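Local coordinates for protein dimethyl-sulfide monooxygenase (Hyphomicrobium sulfonivorans, PDB 6AK1) that oxidises dimethyl sulfide to methanethiol and formaldehyde with FMN, NADH and dioxygen, the first step in breaking down this sulfide, at residues 15-20 against 77-82; 168-173 against 450-455; 325-330 against 353-358. All coordinates share one frame; numbering follows the deposited sequence.

Overall arrangement
DmoA is a TIM barrel of the luciferase-like monooxygenase family. Contact 1 joins the loop after strand 6-12 to the loop after helix 71-75, the side chains of Gln79 and His17 about 8 Å from those of Asp58 and Thr104, respectively, which by similarity bind FMN. Contact 3, on the same side of the chain's centre, has its centre 24 Å from that of contact 1. Helix 305-316 connects the two regions, packing on contact 1 and leading into 325-330. Contact 2 lies on the opposite side, where 450-455 rests on helix 157-174; its centre is 37 Å from that of contact 1 and 53 Å from that of contact 3. Contacts 2 and 3 lie away from the FMN residues.

Contact 1 (15-20 against 77-82); sequences VSHQSA and ADQVPV
The region around the probable FMN pocket is where Ser16 and Gln79 meet, in a contact between two irregular loops. Ser16 grips segment 77-82 with both backbone polar groups: its N donates to Ala77 O (3.0 Å), and its O accepts from Gln79 N (3.0 Å) in the carbonyl plane. This single bridge spans Asp78, the centre of an inverse gamma turn. A third bond comes from a side chain, Gln79 NE2 reaching His17 O at 3.1 Å. The N-H points almost straight at its target (164°), with the acceptor in the amide plane. Beyond CG the Gln79 chain is extended (chi2 -169°), which carries its amide past Ser16 O to the next carbonyl; OE1 is hydrogen-bonded to Tyr63 OH, and the two bonds probably hold the amide in this orientation. Gln79 NE2 lies at the edge of the imidazole, 3.8 Å from His17 CD2, with amide and ring planes 60° apart. Ala77, with its positive phi, is the C-prime residue of the Schellman motif that ends helix 71-75, and its carbonyl supplies the acceptor for Ser16 N. In the luciferase-like barrel, 15-20 follows strand 6-12; the side chains of His17 and Gln79 lie about 8 Å from those of Thr104 and Asp58 respectively, FMN ligands by similarity. At the outer end, Val15 CB packs on Ala77 CB (3.6 Å). A water accepts from Val15 N at 2.8 Å and donates to both Ala77 O and Pro81 O. Ser16 OG turns back to Asp76 O, while Leu311 of helix 305-316 touches the side chains of Asp78 and Gln79.

Contact 2 (168-173 against 450-455); sequences MYKLWE and AQYRDA
Tyr452 lays its ring on the flank of helix 157-174, between the side-chain roots of Tyr169 and Lys170, and makes the tight part of the contact. Lys170 CG sits over one face as a CH-pi contact, 3.8 Å from the ring centroid and 15° off the normal. Extended beyond CG (chi2 179°), Lys170 runs on across the phenol and brings its CE to 3.6 Å from Tyr452 CE1, before NZ goes on to Glu166 and His201. Tyr169 CB approaches Tyr452 CD2 at 3.6 Å; its own ring leads away, and its OH is hydrogen-bonded to Asn240. Gln451 CG covers the other face of the Tyr452 ring. The helix has a wider pi-type turn at 170-173, and facing it the chain makes a type II beta turn from Tyr452 to Ala455. Toward the exposed Asp454 the packing is looser. Glu173 CB stands 4.1 Å from Tyr452 CB, and no direct hydrogen bond crosses the contact. Instead a water bridges the segments, donating to Glu173 O, at a doubtfully short distance, and accepting from Asp454 N at 3.0 Å. Glu173 and Arg453 do not pair: Glu173 OE1 remains 5.7 Å from Arg453 NE, and OE2 of the glutamate bonds Thr221.

Contact 3 (325-330 against 353-358); sequences PDEPLQ and WTVRDV
Glu327 O and Pro325 O meet the first turn of helix 355-362, whose N-cap is Thr354. Three backbone hydrogen bonds join the two segments: Val355 N to Glu327 O (2.8 Å), Arg356 N to a lone pair of Pro325 O (2.9 Å), and Leu329 N to Trp353 O (2.9 Å). The first two occupy amides without an acceptor a turn back. The next one, Asp357 N, is bonded by Thr354 OG1 at 3.3 Å; with chi1 63°, OG1 turns in over the helix start while CG2 faces Asp326 O. An alanine here is likely to leave Asp357 N without its cap and to open a gap beside Asp326 O. Apolar contacts lie on the inner side, where Leu329 CD2 meets Val358 CG2 at 4.0 Å, the side chains crossing at about a right angle; Leu341 also touches Leu329. The one salt bridge across the contact lies at the exposed end: Arg356, bent at chi3 (-72°), brings one face of its guanidinium against Pro325 CB, which lies 3.3 Å from Arg356 NH2, and its NH1 pairs with Asp326 OD1 at 3.0 Å. The oxygen lies in the guanidinium plane, yet NH1 meets it 52° out of the carboxylate plane.

Contact 1 (15-20 against 77-82)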
loop_
_atom_site.group_PDB
_atom_site.type_symbol
_atom_site.label_atom_id
_atom_site.label_comp_id
_atom_site.label_asym_id
_atom_site.label_seq_id
_atom_site.Cartn_x
_atom_site.Cartn_y
_atom_site.Cartn_z
ATOM N N VAL A 15 -10.718 -12.468 -0.283
ATOM C CA VAL A 15 -11.366 -12.937 0.941
ATOM C C VAL A 15 -10.361 -13.046 2.090
ATOM O O VAL A 15 -10.449 -12.305 3.075
ATOM C CB VAL A 15 -12.081 -14.278 0.701
ATOM C CG1 VAL A 15 -12.721 -14.780 1.997
ATOM C CG2 VAL A 15 -13.138 -14.149 -0.415
ATOM N N SER A 16 -9.414 -13.980 1.996
ATOM C CA SER A 16 -8.391 -14.154 3.030
ATOM C C SER A 16 -7.138 -13.376 2.634
ATOM O O SER A 16 -6.484 -13.698 1.634
ATOM C CB SER A 16 -8.075 -15.629 3.233
ATOM O OG SER A 16 -9.201 -16.343 3.735
ATOM N N HIS A 17 -6.801 -12.361 3.426
ATOM C CA HIS A 17 -5.710 -11.452 3.105
ATOM C C HIS A 17 -4.492 -11.753 3.968
ATOM O O HIS A 17 -3.500 -12.308 3.492
ATOM C CB HIS A 17 -6.166 -9.999 3.304
ATOM C CG HIS A 17 -5.146 -8.977 2.919
ATOM N ND1 HIS A 17 -5.201 -7.671 3.364
ATOM C CD2 HIS A 17 -4.051 -9.059 2.121
ATOM C CE1 HIS A 17 -4.180 -6.994 2.861
ATOM N NE2 HIS A 17 -3.465 -7.814 2.107
ATOM N N GLN A 18 -4.556 -11.358 5.233
ATOM C CA GLN A 18 -3.507 -11.631 6.204
ATOM C C GLN A 18 -3.885 -12.722 7.206
ATOM O O GLN A 18 -3.034 -13.113 8.014
ATOM C CB GLN A 18 -3.135 -10.346 6.954
ATOM C CG GLN A 18 -2.642 -9.217 6.059
ATOM C CD GLN A 18 -1.289 -9.519 5.394
ATOM O OE1 GLN A 18 -1.170 -9.517 4.166
ATOM N NE2 GLN A 18 -0.272 -9.765 6.205
ATOM N N SER A 19 -5.120 -13.242 7.163
ATOM C CA SER A 19 -5.597 -14.247 8.110
ATOM C C SER A 19 -6.267 -15.396 7.369
ATOM O O SER A 19 -6.948 -15.185 6.361
ATOM C CB SER A 19 -6.596 -13.652 9.108
ATOM O OG SER A 19 -5.954 -12.753 10.001
ATOM N N ALA A 20 -6.104 -16.613 7.895
ATOM C CA ALA A 20 -6.609 -17.822 7.253
ATOM C C ALA A 20 -7.793 -18.378 8.033
ATOM O O ALA A 20 -7.744 -18.449 9.261
ATOM C CB ALA A 20 -5.506 -18.878 7.145
ATOM N N ALA A 77 -9.575 -19.555 0.139
ATOM C CA ALA A 77 -9.679 -18.256 -0.530
ATOM C C ALA A 77 -8.541 -17.321 -0.135
ATOM O O ALA A 77 -8.744 -16.119 0.078
ATOM C CB ALA A 77 -11.036 -17.594 -0.256
ATOM N N ASP A 78 -7.324 -17.871 -0.071
ATOM C CA ASP A 78 -6.123 -17.131 0.333
ATOM C C ASP A 78 -5.599 -16.322 -0.854
ATOM O O ASP A 78 -4.775 -16.789 -1.648
ATOM C CB ASP A 78 -5.070 -18.087 0.880
ATOM C CG ASP A 78 -5.610 -18.929 2.023
ATOM O OD1 ASP A 78 -5.909 -18.356 3.096
ATOM O OD2 ASP A 78 -5.784 -20.152 1.827
ATOM N N GLN A 79 -6.099 -15.081 -0.954
ATOM C CA GLN A 79 -5.776 -14.107 -1.998
ATOM C C GLN A 79 -6.131 -14.620 -3.391
ATOM O O GLN A 79 -5.634 -14.106 -4.396
ATOM C CB GLN A 79 -4.305 -13.672 -1.897
ATOM C CG GLN A 79 -4.000 -13.001 -0.534
ATOM C CD GLN A 79 -2.638 -12.305 -0.481
ATOM O OE1 GLN A 79 -2.020 -12.035 -1.515
ATOM N NE2 GLN A 79 -2.161 -12.022 0.735
ATOM N N VAL A 80 -6.999 -15.628 -3.460
ATOM C CA VAL A 80 -7.657 -16.025 -4.690
ATOM C C VAL A 80 -9.076 -16.471 -4.309
ATOM O O VAL A 80 -9.250 -17.225 -3.360
ATOM C CB VAL A 80 -6.872 -17.137 -5.446
ATOM C CG1 VAL A 80 -6.733 -18.412 -4.604
ATOM C CG2 VAL A 80 -7.536 -17.445 -6.802
ATOM N N PRO A 81 -10.107 -15.969 -5.011
ATOM C CA PRO A 81 -10.082 -14.988 -6.108
ATOM C C PRO A 81 -9.627 -13.600 -5.672
ATOM O O PRO A 81 -9.763 -13.246 -4.506
ATOM C CB PRO A 81 -11.544 -14.950 -6.583
ATOM C CG PRO A 81 -12.342 -15.395 -5.372
ATOM C CD PRO A 81 -11.478 -16.425 -4.705
ATOM N N VAL A 82 -9.073 -12.822 -6.599
ATOM C CA VAL A 82 -8.683 -11.447 -6.310
ATOM C C VAL A 82 -9.124 -10.571 -7.481
ATOM O O VAL A 82 -8.829 -10.879 -8.641
ATOM C CB VAL A 82 -7.170 -11.321 -6.043
ATOM C CG1 VAL A 82 -6.387 -11.951 -7.160
ATOM C CG2 VAL A 82 -6.759 -9.846 -5.852
HETATM O O HOH W 1 -10.146 -14.533 -2.067
#

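Contact 2 (168-173 against 450-455)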
loop_
_atom_site.group_PDB
_atom_site.type_symbol
_atom_site.label_atom_id
_atom_site.label_comp_id
_atom_site.label_asym_id
_atom_site.label_seq_id
_atom_site.Cartn_x
_atom_site.Cartn_y
_atom_site.Cartn_z
ATOM N N MET A 168 6.936 8.243 -15.444
ATOM C CA MET A 168 5.707 8.637 -14.751
ATOM C C MET A 168 5.790 10.076 -14.267
ATOM O O MET A 168 4.854 10.861 -14.466
ATOM C CB MET A 168 5.437 7.714 -13.547
ATOM C CG MET A 168 5.469 6.230 -13.825
ATOM S SD MET A 168 4.117 5.729 -14.891
ATOM C CE MET A 168 2.763 5.582 -13.726
ATOM N N TYR A 169 6.897 10.432 -13.596
ATOM C CA TYR A 169 7.063 11.794 -13.082
ATOM C C TYR A 169 7.092 12.835 -14.212
ATOM O O TYR A 169 6.577 13.952 -14.055
ATOM C CB TYR A 169 8.341 11.884 -12.246
ATOM C CG TYR A 169 8.377 11.025 -10.979
ATOM C CD1 TYR A 169 7.209 10.648 -10.314
ATOM C CD2 TYR A 169 9.585 10.615 -10.443
ATOM C CE1 TYR A 169 7.256 9.865 -9.154
ATOM C CE2 TYR A 169 9.644 9.841 -9.285
ATOM C CZ TYR A 169 8.480 9.472 -8.645
ATOM O OH TYR A 169 8.561 8.697 -7.504
ATOM N N LYS A 170 7.700 12.500 -15.353
ATOM C CA LYS A 170 7.716 13.435 -16.477
ATOM C C LYS A 170 6.313 13.667 -17.008
ATOM O O LYS A 170 5.923 14.807 -17.290
ATOM C CB LYS A 170 8.621 12.913 -17.600
ATOM C CG LYS A 170 10.106 12.970 -17.280
ATOM C CD LYS A 170 10.962 12.418 -18.435
ATOM C CE LYS A 170 12.458 12.427 -18.090
ATOM N NZ LYS A 170 13.279 11.800 -19.168
ATOM N N LEU A 171 5.529 12.597 -17.139
ATOM C CA LEU A 171 4.165 12.742 -17.640
ATOM C C LEU A 171 3.317 13.574 -16.687
ATOM O O LEU A 171 2.624 14.508 -17.111
ATOM C CB LEU A 171 3.548 11.361 -17.862
ATOM C CG LEU A 171 4.202 10.551 -18.981
ATOM C CD1 LEU A 171 3.785 9.087 -18.921
ATOM C CD2 LEU A 171 3.876 11.161 -20.361
ATOM N N TRP A 172 3.408 13.283 -15.381
ATOM C CA TRP A 172 2.538 13.907 -14.382
ATOM C C TRP A 172 2.937 15.345 -14.065
ATOM O O TRP A 172 2.065 16.210 -13.914
ATOM C CB TRP A 172 2.552 13.089 -13.086
ATOM C CG TRP A 172 1.769 11.801 -13.115
ATOM C CD1 TRP A 172 0.644 11.532 -13.848
ATOM C CD2 TRP A 172 2.057 10.613 -12.370
ATOM N NE1 TRP A 172 0.210 10.253 -13.599
ATOM C CE2 TRP A 172 1.060 9.665 -12.692
ATOM C CE3 TRP A 172 3.063 10.257 -11.455
ATOM C CZ2 TRP A 172 1.036 8.375 -12.130
ATOM C CZ3 TRP A 172 3.036 8.972 -10.893
ATOM C CH2 TRP A 172 2.025 8.050 -11.242
ATOM N N GLU A 173 4.240 15.613 -13.934
ATOM C CA GLU A 173 4.752 16.904 -13.478
ATOM C C GLU A 173 5.196 17.832 -14.606
ATOM O O GLU A 173 4.956 19.040 -14.529
ATOM C CB GLU A 173 5.933 16.701 -12.520
ATOM C CG GLU A 173 5.615 15.886 -11.271
ATOM C CD GLU A 173 4.732 16.637 -10.277
ATOM O OE1 GLU A 173 4.693 17.888 -10.317
ATOM O OE2 GLU A 173 4.069 15.970 -9.450
ATOM N N ALA A 450 9.774 16.325 -8.238
ATOM C CA ALA A 450 9.816 17.783 -8.340
ATOM C C ALA A 450 10.799 18.287 -9.395
ATOM O O ALA A 450 10.674 19.428 -9.844
ATOM C CB ALA A 450 10.170 18.386 -6.982
ATOM N N GLN A 451 11.770 17.477 -9.812
ATOM C CA GLN A 451 12.712 17.972 -10.809
ATOM C C GLN A 451 12.099 18.093 -12.200
ATOM O O GLN A 451 12.670 18.786 -13.049
ATOM C CB GLN A 451 13.949 17.084 -10.855
ATOM C CG GLN A 451 13.713 15.692 -11.341
ATOM C CD GLN A 451 14.548 14.710 -10.550
ATOM O OE1 GLN A 451 15.401 15.125 -9.765
ATOM N NE2 GLN A 451 14.288 13.404 -10.720
ATOM N N TYR A 452 10.953 17.467 -12.460
ATOM C CA TYR A 452 10.286 17.677 -13.737
ATOM C C TYR A 452 9.249 18.784 -13.677
ATOM O O TYR A 452 8.703 19.151 -14.717
ATOM C CB TYR A 452 9.664 16.369 -14.222
ATOM C CG TYR A 452 10.725 15.322 -14.241
ATOM C CD1 TYR A 452 11.782 15.411 -15.143
ATOM C CD2 TYR A 452 10.730 14.303 -13.318
ATOM C CE1 TYR A 452 12.797 14.487 -15.145
ATOM C CE2 TYR A 452 11.732 13.369 -13.313
ATOM C CZ TYR A 452 12.765 13.464 -14.225
ATOM O OH TYR A 452 13.763 12.517 -14.207
ATOM N N ARG A 453 9.000 19.346 -12.494
ATOM C CA ARG A 453 8.066 20.450 -12.362
ATOM C C ARG A 453 8.659 21.680 -13.044
ATOM O O ARG A 453 9.754 22.137 -12.694
ATOM C CB ARG A 453 7.745 20.709 -10.893
ATOM C CG ARG A 453 6.870 21.927 -10.700
ATOM C CD ARG A 453 6.345 21.994 -9.227
ATOM N NE ARG A 453 5.731 23.306 -9.057
ATOM C CZ ARG A 453 5.029 23.656 -7.981
ATOM N NH1 ARG A 453 4.502 24.873 -7.893
ATOM N NH2 ARG A 453 4.836 22.778 -6.997
ATOM N N ASP A 454 7.953 22.165 -14.062
ATOM C CA ASP A 454 8.368 23.288 -14.902
ATOM C C ASP A 454 9.646 23.015 -15.691
ATOM O O ASP A 454 10.231 23.947 -16.256
ATOM C CB ASP A 454 8.531 24.566 -14.073
ATOM C CG ASP A 454 7.204 25.140 -13.633
ATOM O OD1 ASP A 454 6.233 25.100 -14.424
ATOM O OD2 ASP A 454 7.147 25.636 -12.487
ATOM N N ALA A 455 10.093 21.758 -15.760
ATOM C CA ALA A 455 11.342 21.435 -16.445
ATOM C C ALA A 455 11.222 21.458 -17.961
ATOM O O ALA A 455 12.249 21.362 -18.639
ATOM C CB ALA A 455 11.866 20.056 -16.024
HETATM O O HOH W 2 5.347 21.378 -15.282
#

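Contact 3 (325-330 against 353-358)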
loop_
_atom_site.group_PDB
_atom_site.type_symbol
_atom_site.label_atom_id
_atom_site.label_comp_id
_atom_site.label_asym_id
_atom_site.label_seq_id
_atom_site.Cartn_x
_atom_site.Cartn_y
_atom_site.Cartn_z
ATOM N N PRO A 325 5.372 -31.296 11.351
ATOM C CA PRO A 325 4.464 -30.508 12.207
ATOM C C PRO A 325 4.747 -30.641 13.689
ATOM O O PRO A 325 4.343 -29.758 14.462
ATOM C CB PRO A 325 3.067 -31.062 11.869
ATOM C CG PRO A 325 3.248 -31.828 10.582
ATOM C CD PRO A 325 4.656 -32.336 10.594
ATOM N N ASP A 326 5.421 -31.715 14.113
ATOM C CA ASP A 326 5.589 -31.998 15.533
ATOM C C ASP A 326 6.939 -31.580 16.101
ATOM O O ASP A 326 7.124 -31.664 17.319
ATOM C CB ASP A 326 5.359 -33.487 15.797
ATOM C CG ASP A 326 3.929 -33.889 15.546
ATOM O OD1 ASP A 326 3.092 -33.665 16.444
ATOM O OD2 ASP A 326 3.634 -34.395 14.442
ATOM N N GLU A 327 7.878 -31.125 15.278
ATOM C CA GLU A 327 9.107 -30.593 15.836
ATOM C C GLU A 327 8.825 -29.256 16.521
ATOM O O GLU A 327 7.935 -28.515 16.101
ATOM C CB GLU A 327 10.163 -30.417 14.748
ATOM C CG GLU A 327 9.856 -29.341 13.733
ATOM C CD GLU A 327 11.065 -28.995 12.888
ATOM O OE1 GLU A 327 11.045 -27.940 12.196
ATOM O OE2 GLU A 327 12.041 -29.784 12.930
ATOM N N PRO A 328 9.555 -28.935 17.591
ATOM C CA PRO A 328 9.404 -27.615 18.211
ATOM C C PRO A 328 9.916 -26.526 17.291
ATOM O O PRO A 328 10.793 -26.756 16.453
ATOM C CB PRO A 328 10.261 -27.713 19.479
ATOM C CG PRO A 328 11.283 -28.736 19.147
ATOM C CD PRO A 328 10.561 -29.751 18.291
ATOM N N LEU A 329 9.351 -25.326 17.467
ATOM C CA LEU A 329 9.758 -24.164 16.677
ATOM C C LEU A 329 11.266 -23.934 16.739
ATOM O O LEU A 329 11.899 -23.652 15.714
ATOM C CB LEU A 329 9.011 -22.916 17.158
ATOM C CG LEU A 329 9.365 -21.588 16.479
ATOM C CD1 LEU A 329 9.218 -21.673 14.953
ATOM C CD2 LEU A 329 8.547 -20.440 17.047
ATOM N N GLN A 330 11.859 -24.052 17.932
ATOM C CA GLN A 330 13.282 -23.765 18.094
ATOM C C GLN A 330 14.169 -24.662 17.228
ATOM O O GLN A 330 15.305 -24.282 16.926
ATOM C CB GLN A 330 13.683 -23.889 19.571
ATOM C CG GLN A 330 13.221 -25.171 20.251
ATOM C CD GLN A 330 13.703 -25.304 21.703
ATOM O OE1 GLN A 330 14.729 -24.739 22.094
ATOM N NE2 GLN A 330 12.950 -26.052 22.506
ATOM N N TRP A 353 6.690 -24.839 21.690
ATOM C CA TRP A 353 5.528 -25.323 20.959
ATOM C C TRP A 353 5.949 -25.973 19.655
ATOM O O TRP A 353 6.943 -25.587 19.035
ATOM C CB TRP A 353 4.544 -24.199 20.653
ATOM C CG TRP A 353 4.086 -23.426 21.845
ATOM C CD1 TRP A 353 4.290 -23.729 23.166
ATOM C CD2 TRP A 353 3.315 -22.222 21.823
ATOM N NE1 TRP A 353 3.708 -22.773 23.965
ATOM C CE2 TRP A 353 3.099 -21.840 23.163
ATOM C CE3 TRP A 353 2.785 -21.426 20.795
ATOM C CZ2 TRP A 353 2.375 -20.692 23.502
ATOM C CZ3 TRP A 353 2.071 -20.286 21.134
ATOM C CH2 TRP A 353 1.874 -19.929 22.474
ATOM N N THR A 354 5.178 -26.974 19.239
ATOM C CA THR A 354 5.434 -27.607 17.956
ATOM C C THR A 354 5.176 -26.620 16.823
ATOM O O THR A 354 4.537 -25.579 17.005
ATOM C CB THR A 354 4.562 -28.844 17.784
ATOM O OG1 THR A 354 3.178 -28.465 17.783
ATOM C CG2 THR A 354 4.824 -29.829 18.932
ATOM N N VAL A 355 5.704 -26.946 15.640
ATOM C CA VAL A 355 5.451 -26.103 14.474
ATOM C C VAL A 355 3.953 -26.030 14.200
ATOM O O VAL A 355 3.424 -24.978 13.823
ATOM C CB VAL A 355 6.249 -26.619 13.258
ATOM C CG1 VAL A 355 5.822 -25.934 11.987
ATOM C CG2 VAL A 355 7.749 -26.397 13.489
ATOM N N ARG A 356 3.235 -27.127 14.456
ATOM C CA ARG A 356 1.789 -27.136 14.264
ATOM C C ARG A 356 1.094 -26.099 15.147
ATOM O O ARG A 356 0.204 -25.375 14.676
ATOM C CB ARG A 356 1.239 -28.532 14.538
ATOM C CG ARG A 356 -0.271 -28.579 14.578
ATOM C CD ARG A 356 -0.781 -29.947 14.960
ATOM N NE ARG A 356 -0.586 -30.896 13.874
ATOM C CZ ARG A 356 0.305 -31.878 13.893
ATOM N NH1 ARG A 356 1.083 -32.052 14.961
ATOM N NH2 ARG A 356 0.405 -32.691 12.845
ATOM N N ASP A 357 1.492 -26.009 16.427
ATOM C CA ASP A 357 0.864 -25.068 17.359
ATOM C C ASP A 357 1.134 -23.624 16.959
ATOM O O ASP A 357 0.260 -22.762 17.101
ATOM C CB ASP A 357 1.366 -25.295 18.793
ATOM C CG ASP A 357 0.885 -26.605 19.397
ATOM O OD1 ASP A 357 -0.181 -27.108 18.997
ATOM O OD2 ASP A 357 1.584 -27.130 20.292
ATOM N N VAL A 358 2.347 -23.335 16.489
ATOM C CA VAL A 358 2.679 -21.976 16.069
ATOM C C VAL A 358 1.865 -21.580 14.835
ATOM O O VAL A 358 1.268 -20.497 14.789
ATOM C CB VAL A 358 4.194 -21.853 15.824
ATOM C CG1 VAL A 358 4.547 -20.463 15.321
ATOM C CG2 VAL A 358 4.955 -22.169 17.110
#